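Local atomic coordinates of dual specificity protein phosphatase 12 (Homo sapiens, PDB entry 4KI9), a protein that removes phosphate from phosphotyrosine as well as from phosphoserine and phosphothreonine residues of proteins, this chain being its catalytic domain. Residues Leu65-Leu68 against Asp69-Val72; Gly131-Trp134 against Gln135-Tyr139. The protein carries 2 engineered substitutions. All blocks are in the same frame, centred on the assembly; numbering follows the deposited sequence.

How the contacts relate
Along the chain, contact 1 comes first: residues 65-72 run from the loop after strand 50-55 into the start of helix 68-80. Contact 2 follows in series, wholly within helix 130-141; each closes only single helical turns, and the two neither nest nor cross. Their centres lie about 12 Å apart, and side chains join them directly. Leu65 N approaches Gln135 OE1 at 2.9 Å, and Asp69 OD2 approaches Tyr139 OH at 2.7 Å, both probable hydrogen bonds. Leu68 also packs on Leu136 and Tyr139. The loop and first turn of helix 68-80 are thereby tied to helix 130-141, with helix 95-108 touching both.

Contact 1: Leu65-Leu68 against Asp69-Val72; sequences LSHL and DRAV. Engineered in segment 69-72: Ala71 (natural residue Cys).
His67 and Leu68 lend their carbonyls to the first turn of helix 68-80: Ala71 N donates to His67 O at 3.0 Å, and Val72 N to Leu68 O at 2.8 Å. Ser66 O is tied in through a water, which donates to it and accepts from Arg70 N at 3.1 Å.

The side chains fan out from this turn. His67 and Arg70 lie on its more open side, where the extended arginine brings NH1 to 4.2 Å from His67 CD2; ring and guanidinium planes stand 61° apart, a loose, slanting approach. Val72 has CG1 anti to the backbone N (chi1 170°), which sets CG2 back along the helix, 3.2 Å from Leu68 O. Leu68, with CG beside its own backbone N, sends its branched end into the interior against Ile99 and Ala102 of helix 95-108, a place that suits an apolar residue. The carboxylate of Asp69 is taken up by partners beyond the turn: besides its hydrogen bond to Tyr139 OH, OD2 forms a salt bridge with Lys106 NZ, while OD1 accepts from Val146 N; these partners fix its rotation. Ala71, engineered in place of cysteine, has CB 3.5 Å from His67 O.

Such a loop-to-helix entry, its buried leucine laid against neighbouring helices, belongs here to the helical layer beside the sheet of the dual-specificity phosphatase fold.

Contact 2: Gly131-Trp134 against Gln135-Tyr139; sequences GFEW and QLKLY
Trp134 and Leu138, one turn apart, meet through apolar side chains. Leu138 CD2 sits over one face of the indole, 3.9 Å from the centroid of the six-membered ring and 23° off its normal, a CH-pi contact; CD1 comes within 3.7 Å of Trp134 NE1. The tryptophan reaches this place because CG stands anti to its backbone N (chi1 169°), which swings the ring toward the next turn. Leu138 also packs on Ile152 and Tyr156 of helix 151-160, a position fit for a branched apolar chain; an alanine here would probably leave that indole face without its methyl cover and open a gap toward helix 151-160.

Backbone bonds come next. Gln135, Leu136, Lys137 and Leu138 donate in turn to the carbonyls of Gly131, Phe132, Glu133 and Trp134, the i to i+4 pattern of an alpha-helix. This helix, 130-141, packs on helix 95-108 of the phosphatase domain, and Phe132 touches Ser94 and Arg95 of the substrate-binding site.

Among polar side chains, Gln135 runs beside Phe132 in the same direction, with NE2 at the ring edge, 4.0 Å from Phe132 CD1; amide and ring planes are 82° apart. Being buried, the amide needs partners: OE1 accepts from Leu64 N and Leu65 N, and NE2 donates to Thr62 O, which holds its rotation.

Charge plays a looser part. Glu133 OE1 and Lys137 NZ remain 4.4 Å apart, too far for a salt bridge; CG of Lys137, set beside its own backbone N, lies 3.4 Å from Glu133 O.

Contact 1: Leu65-Leu68 against Asp69-Val72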
ATOM      1  N   LEU A  65       9.067   3.034   2.160  1.00 19.11           N
ATOM      2  CA  LEU A  65       9.867   1.828   1.892  1.00 17.02           C
ATOM      3  C   LEU A  65      10.068   0.946   3.124  1.00 16.75           C
ATOM      4  O   LEU A  65       9.919  -0.272   3.048  1.00 18.12           O
ATOM      5  CB  LEU A  65      11.231   2.211   1.294  1.00 15.48           C
ATOM      6  CG  LEU A  65      12.221   1.071   1.014  1.00 17.29           C
ATOM      7  CD1 LEU A  65      11.602   0.017   0.093  1.00 14.95           C
ATOM      8  CD2 LEU A  65      13.491   1.629   0.357  1.00 17.55           C
ATOM      9  N   SER A  66      10.396   1.569   4.254  1.00 15.39           N
ATOM     10  CA  SER A  66      10.703   0.849   5.483  1.00 17.69           C
ATOM     11  C   SER A  66       9.490   0.103   6.043  1.00 19.36           C
ATOM     12  O   SER A  66       9.649  -0.850   6.797  1.00 16.32           O
ATOM     13  CB  SER A  66      11.263   1.817   6.535  1.00 22.22           C
ATOM     14  OG  SER A  66      12.512   2.358   6.102  1.00 25.99           O
ATOM     15  N   HIS A  67       8.289   0.533   5.654  1.00 18.10           N
ATOM     16  CA  HIS A  67       7.036  -0.081   6.131  1.00 17.47           C
ATOM     17  C   HIS A  67       6.397  -1.093   5.179  1.00 18.67           C
ATOM     18  O   HIS A  67       5.364  -1.692   5.509  1.00 15.17           O
ATOM     19  CB  HIS A  67       6.010   1.013   6.445  1.00 15.07           C
ATOM     20  CG  HIS A  67       6.497   2.010   7.437  1.00 23.00           C
ATOM     21  ND1 HIS A  67       7.204   3.135   7.072  1.00 36.45           N
ATOM     22  CD2 HIS A  67       6.437   2.028   8.789  1.00 24.31           C
ATOM     23  CE1 HIS A  67       7.521   3.822   8.154  1.00 32.58           C
ATOM     24  NE2 HIS A  67       7.070   3.171   9.209  1.00 33.94           N
ATOM     25  N   LEU A  68       6.997  -1.292   4.007  1.00 16.25           N
ATOM     26  CA  LEU A  68       6.361  -2.085   2.961  1.00 15.80           C
ATOM     27  C   LEU A  68       6.191  -3.565   3.302  1.00 18.26           C
ATOM     28  O   LEU A  68       5.162  -4.142   2.991  1.00 19.67           O
ATOM     29  CB  LEU A  68       7.087  -1.936   1.604  1.00 13.69           C
ATOM     30  CG  LEU A  68       7.018  -0.562   0.933  1.00 16.47           C
ATOM     31  CD1 LEU A  68       7.828  -0.541  -0.397  1.00 17.50           C
ATOM     32  CD2 LEU A  68       5.559  -0.130   0.728  1.00 19.07           C
ATOM     33  N   ASP A  69       7.198  -4.193   3.903  1.00 15.54           N
ATOM     34  CA  ASP A  69       7.045  -5.590   4.279  1.00 15.44           C
ATOM     35  C   ASP A  69       5.934  -5.789   5.327  1.00 16.33           C
ATOM     36  O   ASP A  69       5.180  -6.739   5.225  1.00 14.99           O
ATOM     37  CB  ASP A  69       8.359  -6.202   4.755  1.00 22.09           C
ATOM     38  CG  ASP A  69       9.291  -6.591   3.591  1.00 23.03           C
ATOM     39  OD1 ASP A  69      10.483  -6.816   3.846  1.00 27.49           O
ATOM     40  OD2 ASP A  69       8.840  -6.671   2.432  1.00 19.76           O
ATOM     41  N   ARG A  70       5.825  -4.880   6.300  1.00 14.47           N
ATOM     42  CA  ARG A  70       4.743  -4.930   7.303  1.00 17.39           C
ATOM     43  C   ARG A  70       3.372  -4.769   6.640  1.00 20.75           C
ATOM     44  O   ARG A  70       2.415  -5.493   6.935  1.00 15.42           O
ATOM     45  CB  ARG A  70       4.908  -3.796   8.321  1.00 17.46           C
ATOM     46  CG  ARG A  70       6.037  -3.959   9.350  1.00 19.84           C
ATOM     47  CD  ARG A  70       6.294  -2.588  10.046  1.00 23.60           C
ATOM     48  NE  ARG A  70       7.115  -2.720  11.243  1.00 32.30           N
ATOM     49  CZ  ARG A  70       7.299  -1.765  12.161  1.00 41.32           C
ATOM     50  NH1 ARG A  70       6.723  -0.567  12.044  1.00 39.90           N
ATOM     51  NH2 ARG A  70       8.072  -2.014  13.211  1.00 33.05           N
ATOM     52  N   ALA A  71       3.278  -3.808   5.738  1.00 15.75           N
ATOM     53  CA  ALA A  71       2.022  -3.531   5.064  1.00 15.03           C
ATOM     54  C   ALA A  71       1.623  -4.725   4.212  1.00 13.30           C
ATOM     55  O   ALA A  71       0.479  -5.182   4.266  1.00 16.86           O
ATOM     56  CB  ALA A  71       2.169  -2.286   4.187  1.00 14.92           C
ATOM     57  N   VAL A  72       2.565  -5.214   3.407  1.00 16.73           N
ATOM     58  CA  VAL A  72       2.300  -6.355   2.529  1.00 16.30           C
ATOM     59  C   VAL A  72       1.944  -7.623   3.333  1.00 20.01           C
ATOM     60  O   VAL A  72       1.066  -8.396   2.931  1.00 18.90           O
ATOM     61  CB  VAL A  72       3.474  -6.628   1.571  1.00 17.58           C
ATOM     62  CG1 VAL A  72       3.272  -7.977   0.845  1.00 16.17           C
ATOM     63  CG2 VAL A  72       3.626  -5.440   0.564  1.00 13.73           C
TER
HETATM   64  O   HOH W   1       8.404  -3.285   6.731  1.00 19.67           O

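Contact 2: Gly131-Trp134 against Gln135-Tyr139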
ATOM      1  N   GLY A 131       8.743  10.173  -5.218  1.00 31.44           N
ATOM      2  CA  GLY A 131       9.470   9.500  -4.152  1.00 30.26           C
ATOM      3  C   GLY A 131       9.026   8.055  -3.947  1.00 29.91           C
ATOM      4  O   GLY A 131       9.858   7.163  -3.767  1.00 23.67           O
ATOM      5  N   PHE A 132       7.719   7.817  -3.972  1.00 30.31           N
ATOM      6  CA  PHE A 132       7.203   6.462  -3.809  1.00 28.38           C
ATOM      7  C   PHE A 132       7.618   5.558  -4.979  1.00 26.37           C
ATOM      8  O   PHE A 132       7.958   4.392  -4.778  1.00 22.72           O
ATOM      9  CB  PHE A 132       5.679   6.456  -3.599  1.00 23.83           C
ATOM     10  CG  PHE A 132       5.229   7.131  -2.319  1.00 24.36           C
ATOM     11  CD1 PHE A 132       6.123   7.371  -1.285  1.00 19.30           C
ATOM     12  CD2 PHE A 132       3.911   7.536  -2.159  1.00 25.79           C
ATOM     13  CE1 PHE A 132       5.716   7.992  -0.108  1.00 21.70           C
ATOM     14  CE2 PHE A 132       3.487   8.156  -0.989  1.00 24.74           C
ATOM     15  CZ  PHE A 132       4.395   8.387   0.041  1.00 29.26           C
ATOM     16  N   GLU A 133       7.599   6.099  -6.202  1.00 21.06           N
ATOM     17  CA  GLU A 133       8.080   5.359  -7.364  1.00 24.66           C
ATOM     18  C   GLU A 133       9.510   4.873  -7.169  1.00 25.17           C
ATOM     19  O   GLU A 133       9.809   3.711  -7.413  1.00 26.77           O
ATOM     20  CB  GLU A 133       8.050   6.234  -8.632  1.00 28.45           C
ATOM     21  CG  GLU A 133       6.681   6.407  -9.236  1.00 33.69           C
ATOM     22  CD  GLU A 133       6.751   6.866 -10.686  1.00 46.08           C
ATOM     23  OE1 GLU A 133       7.878   7.101 -11.173  1.00 50.41           O
ATOM     24  OE2 GLU A 133       5.686   6.980 -11.332  1.00 48.03           O
ATOM     25  N   TRP A 134      10.388   5.779  -6.750  1.00 25.52           N
ATOM     26  CA  TRP A 134      11.791   5.449  -6.512  1.00 29.00           C
ATOM     27  C   TRP A 134      11.932   4.381  -5.417  1.00 23.79           C
ATOM     28  O   TRP A 134      12.685   3.412  -5.562  1.00 24.90           O
ATOM     29  CB  TRP A 134      12.563   6.723  -6.153  1.00 29.62           C
ATOM     30  CG  TRP A 134      13.951   6.506  -5.642  1.00 30.39           C
ATOM     31  CD1 TRP A 134      14.411   6.760  -4.374  1.00 33.83           C
ATOM     32  CD2 TRP A 134      15.063   5.999  -6.380  1.00 31.44           C
ATOM     33  NE1 TRP A 134      15.748   6.444  -4.290  1.00 38.12           N
ATOM     34  CE2 TRP A 134      16.169   5.972  -5.504  1.00 35.46           C
ATOM     35  CE3 TRP A 134      15.234   5.568  -7.700  1.00 41.56           C
ATOM     36  CZ2 TRP A 134      17.427   5.529  -5.909  1.00 47.68           C
ATOM     37  CZ3 TRP A 134      16.485   5.125  -8.098  1.00 49.02           C
ATOM     38  CH2 TRP A 134      17.566   5.108  -7.206  1.00 47.09           C
ATOM     39  N   GLN A 135      11.187   4.548  -4.334  1.00 22.45           N
ATOM     40  CA  GLN A 135      11.191   3.565  -3.243  1.00 17.59           C
ATOM     41  C   GLN A 135      10.775   2.175  -3.696  1.00 18.53           C
ATOM     42  O   GLN A 135      11.364   1.184  -3.278  1.00 24.24           O
ATOM     43  CB  GLN A 135      10.322   4.052  -2.062  1.00 16.61           C
ATOM     44  CG  GLN A 135      10.979   5.221  -1.309  1.00 19.49           C
ATOM     45  CD  GLN A 135      10.017   5.945  -0.387  1.00 25.57           C
ATOM     46  OE1 GLN A 135       9.238   5.322   0.341  1.00 25.15           O
ATOM     47  NE2 GLN A 135      10.063   7.269  -0.416  1.00 24.39           N
ATOM     48  N   LEU A 136       9.769   2.086  -4.556  1.00 21.25           N
ATOM     49  CA  LEU A 136       9.374   0.778  -5.074  1.00 21.46           C
ATOM     50  C   LEU A 136      10.431   0.173  -6.000  1.00 24.39           C
ATOM     51  O   LEU A 136      10.567  -1.051  -6.084  1.00 22.41           O
ATOM     52  CB  LEU A 136       8.017   0.846  -5.775  1.00 21.99           C
ATOM     53  CG  LEU A 136       6.838   1.042  -4.829  1.00 26.96           C
ATOM     54  CD1 LEU A 136       5.561   1.220  -5.629  1.00 24.12           C
ATOM     55  CD2 LEU A 136       6.715  -0.147  -3.889  1.00 22.82           C
ATOM     56  N   LYS A 137      11.185   1.025  -6.693  1.00 22.26           N
ATOM     57  CA  LYS A 137      12.292   0.528  -7.506  1.00 21.97           C
ATOM     58  C   LYS A 137      13.368  -0.068  -6.608  1.00 22.22           C
ATOM     59  O   LYS A 137      13.924  -1.124  -6.911  1.00 18.67           O
ATOM     60  CB  LYS A 137      12.850   1.645  -8.412  1.00 23.64           C
ATOM     61  CG  LYS A 137      11.880   1.975  -9.531  1.00 30.89           C
ATOM     62  CD  LYS A 137      12.395   3.068 -10.461  1.00 37.23           C
ATOM     63  CE  LYS A 137      11.343   3.389 -11.503  1.00 44.47           C
ATOM     64  NZ  LYS A 137      11.527   4.738 -12.096  1.00 51.41           N
ATOM     65  N   LEU A 138      13.627   0.588  -5.474  1.00 17.65           N
ATOM     66  CA  LEU A 138      14.572   0.060  -4.496  1.00 22.78           C
ATOM     67  C   LEU A 138      14.084  -1.263  -3.916  1.00 19.94           C
ATOM     68  O   LEU A 138      14.863  -2.188  -3.740  1.00 21.23           O
ATOM     69  CB  LEU A 138      14.793   1.053  -3.359  1.00 19.56           C
ATOM     70  CG  LEU A 138      15.356   2.417  -3.776  1.00 27.55           C
ATOM     71  CD1 LEU A 138      15.771   3.172  -2.553  1.00 22.00           C
ATOM     72  CD2 LEU A 138      16.528   2.278  -4.747  1.00 28.95           C
ATOM     73  N   TYR A 139      12.793  -1.325  -3.602  1.00 21.50           N
ATOM     74  CA  TYR A 139      12.137  -2.545  -3.127  1.00 20.39           C
ATOM     75  C   TYR A 139      12.374  -3.722  -4.083  1.00 20.62           C
ATOM     76  O   TYR A 139      12.772  -4.795  -3.652  1.00 17.52           O
ATOM     77  CB  TYR A 139      10.639  -2.276  -2.980  1.00 18.33           C
ATOM     78  CG  TYR A 139       9.836  -3.253  -2.126  1.00 17.40           C
ATOM     79  CD1 TYR A 139      10.226  -3.568  -0.825  1.00 17.53           C
ATOM     80  CD2 TYR A 139       8.643  -3.788  -2.604  1.00 17.86           C
ATOM     81  CE1 TYR A 139       9.462  -4.423  -0.029  1.00 21.35           C
ATOM     82  CE2 TYR A 139       7.871  -4.650  -1.821  1.00 21.34           C
ATOM     83  CZ  TYR A 139       8.280  -4.950  -0.536  1.00 25.23           C
ATOM     84  OH  TYR A 139       7.521  -5.791   0.244  1.00 26.41           O
TER